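Local structure of bifunctional protein PutA (Bdellovibrio bacteriovorus, 5UR2) at residues 723-727 against 743-747; 514-518 against 581-585. The protein probably oxidises proline to glutamate in two steps, pairing an FAD-dependent proline dehydrogenase with an NAD-dependent L-glutamate gamma-semialdehyde dehydrogenase. One frame throughout, in Å; residues are numbered along the deposited sequence.

Interaction 1: residues 723-727 against 743-747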
loop_
_atom_site.group_PDB
_atom_site.type_symbol
_atom_site.label_atom_id
_atom_site.label_comp_id
_atom_site.label_asym_id
_atom_site.label_seq_id
_atom_site.Cartn_x
_atom_site.Cartn_y
_atom_site.Cartn_z
ATOM N N GLY B 723 -22.131 14.131 13.022
ATOM C CA GLY B 723 -20.758 13.646 13.011
ATOM C C GLY B 723 -19.948 14.129 14.198
ATOM O O GLY B 723 -19.208 13.361 14.813
ATOM N N LEU B 724 -20.061 15.419 14.518
ATOM C CA LEU B 724 -19.372 15.941 15.686
ATOM C C LEU B 724 -19.895 15.292 16.962
ATOM O O LEU B 724 -19.112 14.962 17.860
ATOM C CB LEU B 724 -19.519 17.465 15.754
ATOM C CG LEU B 724 -18.935 18.177 14.527
ATOM C CD1 LEU B 724 -18.959 19.679 14.700
ATOM C CD2 LEU B 724 -17.536 17.683 14.181
ATOM N N HIS B 725 -21.217 15.101 17.062
ATOM C CA HIS B 725 -21.786 14.457 18.246
ATOM C C HIS B 725 -21.250 13.037 18.395
ATOM O O HIS B 725 -20.820 12.630 19.482
ATOM C CB HIS B 725 -23.321 14.441 18.157
ATOM C CG HIS B 725 -23.986 13.674 19.263
ATOM N ND1 HIS B 725 -24.083 14.149 20.554
ATOM C CD2 HIS B 725 -24.508 12.423 19.285
ATOM C CE1 HIS B 725 -24.682 13.246 21.311
ATOM N NE2 HIS B 725 -24.938 12.184 20.568
ATOM N N ILE B 726 -21.228 12.285 17.289
ATOM C CA ILE B 726 -20.754 10.900 17.313
ATOM C C ILE B 726 -19.285 10.844 17.713
ATOM O O ILE B 726 -18.876 10.002 18.520
ATOM C CB ILE B 726 -20.982 10.241 15.942
ATOM C CG1 ILE B 726 -22.472 9.961 15.732
ATOM C CG2 ILE B 726 -20.138 8.959 15.831
ATOM C CD1 ILE B 726 -22.815 9.403 14.366
ATOM N N MET B 727 -18.468 11.740 17.164
ATOM C CA MET B 727 -17.054 11.698 17.507
ATOM C C MET B 727 -16.854 12.024 18.976
ATOM O O MET B 727 -15.985 11.442 19.634
ATOM C CB MET B 727 -16.259 12.661 16.623
ATOM C CG MET B 727 -16.098 12.169 15.203
ATOM S SD MET B 727 -15.021 13.248 14.239
ATOM C CE MET B 727 -15.936 14.758 14.364
ATOM N N CYS B 743 -13.731 6.170 14.487
ATOM C CA CYS B 743 -14.814 6.766 13.709
ATOM C C CYS B 743 -14.380 6.936 12.259
ATOM O O CYS B 743 -13.301 7.470 11.994
ATOM C CB CYS B 743 -15.219 8.122 14.272
ATOM S SG CYS B 743 -15.955 8.030 15.902
ATOM N N ILE B 744 -15.210 6.471 11.333
ATOM C CA ILE B 744 -15.019 6.685 9.907
ATOM C C ILE B 744 -16.173 7.576 9.455
ATOM O O ILE B 744 -17.299 7.092 9.295
ATOM C CB ILE B 744 -14.974 5.357 9.140
ATOM C CG1 ILE B 744 -13.940 4.425 9.779
ATOM C CG2 ILE B 744 -14.635 5.593 7.661
ATOM C CD1 ILE B 744 -13.997 2.970 9.284
ATOM N N ILE B 745 -15.902 8.872 9.230
ATOM C CA ILE B 745 -16.931 9.914 9.192
ATOM C C ILE B 745 -16.856 10.705 7.885
ATOM O O ILE B 745 -15.784 11.191 7.515
ATOM C CB ILE B 745 -16.777 10.896 10.368
ATOM C CG1 ILE B 745 -16.821 10.176 11.710
ATOM C CG2 ILE B 745 -17.871 11.948 10.309
ATOM C CD1 ILE B 745 -18.163 9.650 12.061
ATOM N N GLU B 746 -18.003 10.894 7.226
ATOM C CA GLU B 746 -18.155 11.818 6.100
ATOM C C GLU B 746 -19.298 12.782 6.421
ATOM O O GLU B 746 -20.390 12.337 6.784
ATOM C CB GLU B 746 -18.425 11.037 4.807
ATOM C CG GLU B 746 -18.610 11.889 3.539
ATOM C CD GLU B 746 -19.210 11.101 2.362
ATOM O OE1 GLU B 746 -18.953 9.874 2.205
ATOM O OE2 GLU B 746 -19.984 11.715 1.603
ATOM N N MET B 747 -19.053 14.105 6.304
ATOM C CA MET B 747 -19.978 15.101 6.853
ATOM C C MET B 747 -20.419 16.220 5.900
ATOM O O MET B 747 -21.011 17.205 6.361
ATOM C CB MET B 747 -19.371 15.751 8.096
ATOM C CG MET B 747 -19.468 14.903 9.336
ATOM S SD MET B 747 -18.622 15.731 10.661
ATOM C CE MET B 747 -16.957 15.746 10.023
#

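Interaction 2: residues 514-518 against 581-585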
loop_
_atom_site.group_PDB
_atom_site.type_symbol
_atom_site.label_atom_id
_atom_site.label_comp_id
_atom_site.label_asym_id
_atom_site.label_seq_id
_atom_site.Cartn_x
_atom_site.Cartn_y
_atom_site.Cartn_z
ATOM N N ARG B 514 -43.358 5.727 6.040
ATOM C CA ARG B 514 -42.489 6.443 5.109
ATOM C C ARG B 514 -43.248 6.664 3.806
ATOM O O ARG B 514 -43.533 5.709 3.072
ATOM C CB ARG B 514 -41.191 5.665 4.891
ATOM C CG ARG B 514 -40.329 6.200 3.766
ATOM C CD ARG B 514 -39.988 7.686 3.931
ATOM N NE ARG B 514 -39.162 8.128 2.805
ATOM C CZ ARG B 514 -38.997 9.392 2.436
ATOM N NH1 ARG B 514 -39.601 10.372 3.097
ATOM N NH2 ARG B 514 -38.228 9.670 1.390
ATOM N N VAL B 515 -43.569 7.927 3.516
ATOM C CA VAL B 515 -44.393 8.251 2.358
ATOM C C VAL B 515 -43.531 8.354 1.101
ATOM O O VAL B 515 -42.309 8.534 1.147
ATOM C CB VAL B 515 -45.196 9.548 2.588
ATOM C CG1 VAL B 515 -46.140 9.412 3.796
ATOM C CG2 VAL B 515 -44.261 10.715 2.791
ATOM N N ASN B 516 -44.191 8.230 -0.039
ATOM C CA ASN B 516 -43.579 8.451 -1.334
ATOM C C ASN B 516 -43.287 9.935 -1.465
ATOM O O ASN B 516 -44.232 10.738 -1.473
ATOM C CB ASN B 516 -44.513 7.955 -2.435
ATOM C CG ASN B 516 -43.944 8.141 -3.830
ATOM O OD1 ASN B 516 -43.094 8.995 -4.071
ATOM N ND2 ASN B 516 -44.431 7.338 -4.767
ATOM N N PRO B 517 -42.019 10.352 -1.529
ATOM C CA PRO B 517 -41.728 11.794 -1.555
ATOM C C PRO B 517 -42.183 12.483 -2.835
ATOM O O PRO B 517 -42.253 13.720 -2.845
ATOM C CB PRO B 517 -40.206 11.850 -1.385
ATOM C CG PRO B 517 -39.728 10.524 -1.948
ATOM C CD PRO B 517 -40.795 9.530 -1.554
ATOM N N SER B 518 -42.469 11.730 -3.913
ATOM C CA SER B 518 -43.074 12.273 -5.132
ATOM C C SER B 518 -44.591 12.349 -5.056
ATOM O O SER B 518 -45.220 12.934 -5.948
ATOM C CB SER B 518 -42.729 11.418 -6.357
ATOM O OG SER B 518 -41.343 11.342 -6.579
ATOM N N LEU B 581 -39.162 4.931 -5.812
ATOM C CA LEU B 581 -40.406 5.181 -5.083
ATOM C C LEU B 581 -40.165 5.661 -3.650
ATOM O O LEU B 581 -40.860 6.569 -3.186
ATOM C CB LEU B 581 -41.279 3.918 -5.084
ATOM C CG LEU B 581 -41.837 3.450 -6.436
ATOM C CD1 LEU B 581 -42.497 2.105 -6.305
ATOM C CD2 LEU B 581 -42.861 4.473 -6.925
ATOM N N GLU B 582 -39.200 5.073 -2.927
ATOM C CA GLU B 582 -39.026 5.426 -1.519
ATOM C C GLU B 582 -38.213 6.701 -1.333
ATOM O O GLU B 582 -38.485 7.477 -0.417
ATOM C CB GLU B 582 -38.352 4.287 -0.744
ATOM C CG GLU B 582 -38.330 4.538 0.749
ATOM C CD GLU B 582 -37.456 3.561 1.526
ATOM O OE1 GLU B 582 -36.561 2.935 0.933
ATOM O OE2 GLU B 582 -37.665 3.406 2.750
ATOM N N VAL B 583 -37.216 6.941 -2.182
ATOM C CA VAL B 583 -36.287 8.052 -1.977
ATOM C C VAL B 583 -36.440 9.161 -3.020
ATOM O O VAL B 583 -35.841 10.233 -2.850
ATOM C CB VAL B 583 -34.830 7.541 -1.934
ATOM C CG1 VAL B 583 -33.901 8.567 -1.352
ATOM C CG2 VAL B 583 -34.754 6.270 -1.116
ATOM N N GLY B 584 -37.243 8.962 -4.070
ATOM C CA GLY B 584 -37.377 9.975 -5.108
ATOM C C GLY B 584 -36.195 10.051 -6.055
ATOM O O GLY B 584 -36.006 11.069 -6.729
ATOM N N LYS B 585 -35.399 8.998 -6.144
ATOM C CA LYS B 585 -34.243 9.016 -7.032
ATOM C C LYS B 585 -34.701 8.822 -8.477
ATOM O O LYS B 585 -35.377 7.828 -8.770
ATOM C CB LYS B 585 -33.263 7.928 -6.602
ATOM C CG LYS B 585 -32.615 8.257 -5.245
ATOM C CD LYS B 585 -31.272 7.563 -5.002
ATOM C CE LYS B 585 -30.123 8.217 -5.718
ATOM N NZ LYS B 585 -28.828 7.611 -5.308
#

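Interaction 1: residues 723-727 against 743-747
Gly-723 and Met-747 make the close end of this contact. The sulfur SD of Met-747 lies 3.8 Å from CA of Gly-723, against bare helix backbone. Glycine presents no side chain at this point of the helix. The methionine chain reaches out straight and then bends at its last torsion (chi3 -63°). CD2 of Leu-724 meets the same SD at 4.2 Å, and the two side chains cross at about a right angle.

Ile-745 fills the middle of the contact. Its CG1 packs on CG of Met-727 at 4.1 Å, while its CD1 reaches CG2 of Ile-726 at 4.3 Å. At the far end, SG of Cys-743 touches CG of Met-727 at 4.2 Å and CG2 of Ile-726 at 4.3 Å. The contact is apolar throughout. The sulfur on Gly-723 is its close part, and the other side-chain contacts are looser. Gly-723, Ile-745 and Met-747 are buried, whereas Leu-724, Met-727 and Cys-743 stay partly exposed. Val-733 of the second subunit packs on Leu-724, and its Val-740 on Met-727 and Met-747.

Strand and helix run nearly antiparallel (172°), their axes 9.6 Å apart, as expected in a beta-alpha-beta unit of a Rossmann-type domain. Glu-746, a predicted active-site residue, ends the strand. Helix 720-730 follows strand 711-717, whose Phe-716 also packs on Ile-726 and Ile-745, and strand 742-746 pairs in parallel with that strand.

Interaction 2: residues 514-518 against 581-585
Arg-514 and Asn-516 lie on a strand that passes over the C-terminal end of a helix, with CA of Asn-516 5.5 Å from CA of Glu-582, and the chain leaves that helix at Gly-584 with positive phi (76°). The guanidinium of Arg-514 grips the carbonyl oxygen of Glu-582. NH2 donates to this O at 2.9 Å, lying in the carbonyl plane but with the bond bent at hydrogen (133°). The oxygen is itself tilted out of the guanidinium plane. NE adds a weak bond to it. The arginine chain bends at its second torsion (chi2 55°), which folds the guanidinium back over the helix end. NH2 also binds O of Val-823.

The carboxylate of Glu-582 turns elsewhere, to the backbone N atoms of Val-672 and Val-673. Its aliphatic part still packs on the arginine, CG to CG at 4.0 Å.

The Pro-517 ring sits on the carbonyl oxygens of Leu-581 and Glu-582. Its CD is 3.3 Å from O of Glu-582, and its CG is 3.6 Å from N of Gly-584. Asn-516 OD1 accepts from N of Ser-518 at 2.8 Å, an Asx turn that fixes the chain at Asn-516 to Ser-518. Asn-516 ND2 hydrogen-bonds OE1 of Gln-522 and packs on CD2 of Leu-581.

Strand 511-516 is an outer strand of its four-stranded sheet, paired with strand 523-528. Val-524 of that neighbour touches Glu-582, and Leu-581 packs on helix 476-491.

Overall arrangement
Following the chain from the N terminus, both contacts come after the proline dehydrogenase barrel, within the aldehyde dehydrogenase part of the chain. Interaction 2 closes first. It brings residues 581-585 back to 514-518 across a mostly helical excursion of 62 residues, tying the edge of a small mixed sheet to the end of helix 572-583. Interaction 1 opens later and closes a short loop of 15 residues between helix 720-730 and strand 742-746. The two are in series, neither nested nor crossed. Their centres are 27 Å apart and their nearest atoms about 12 Å. Interaction 1 lies by the predicted active site and meets the second subunit; interaction 2 lies away from both.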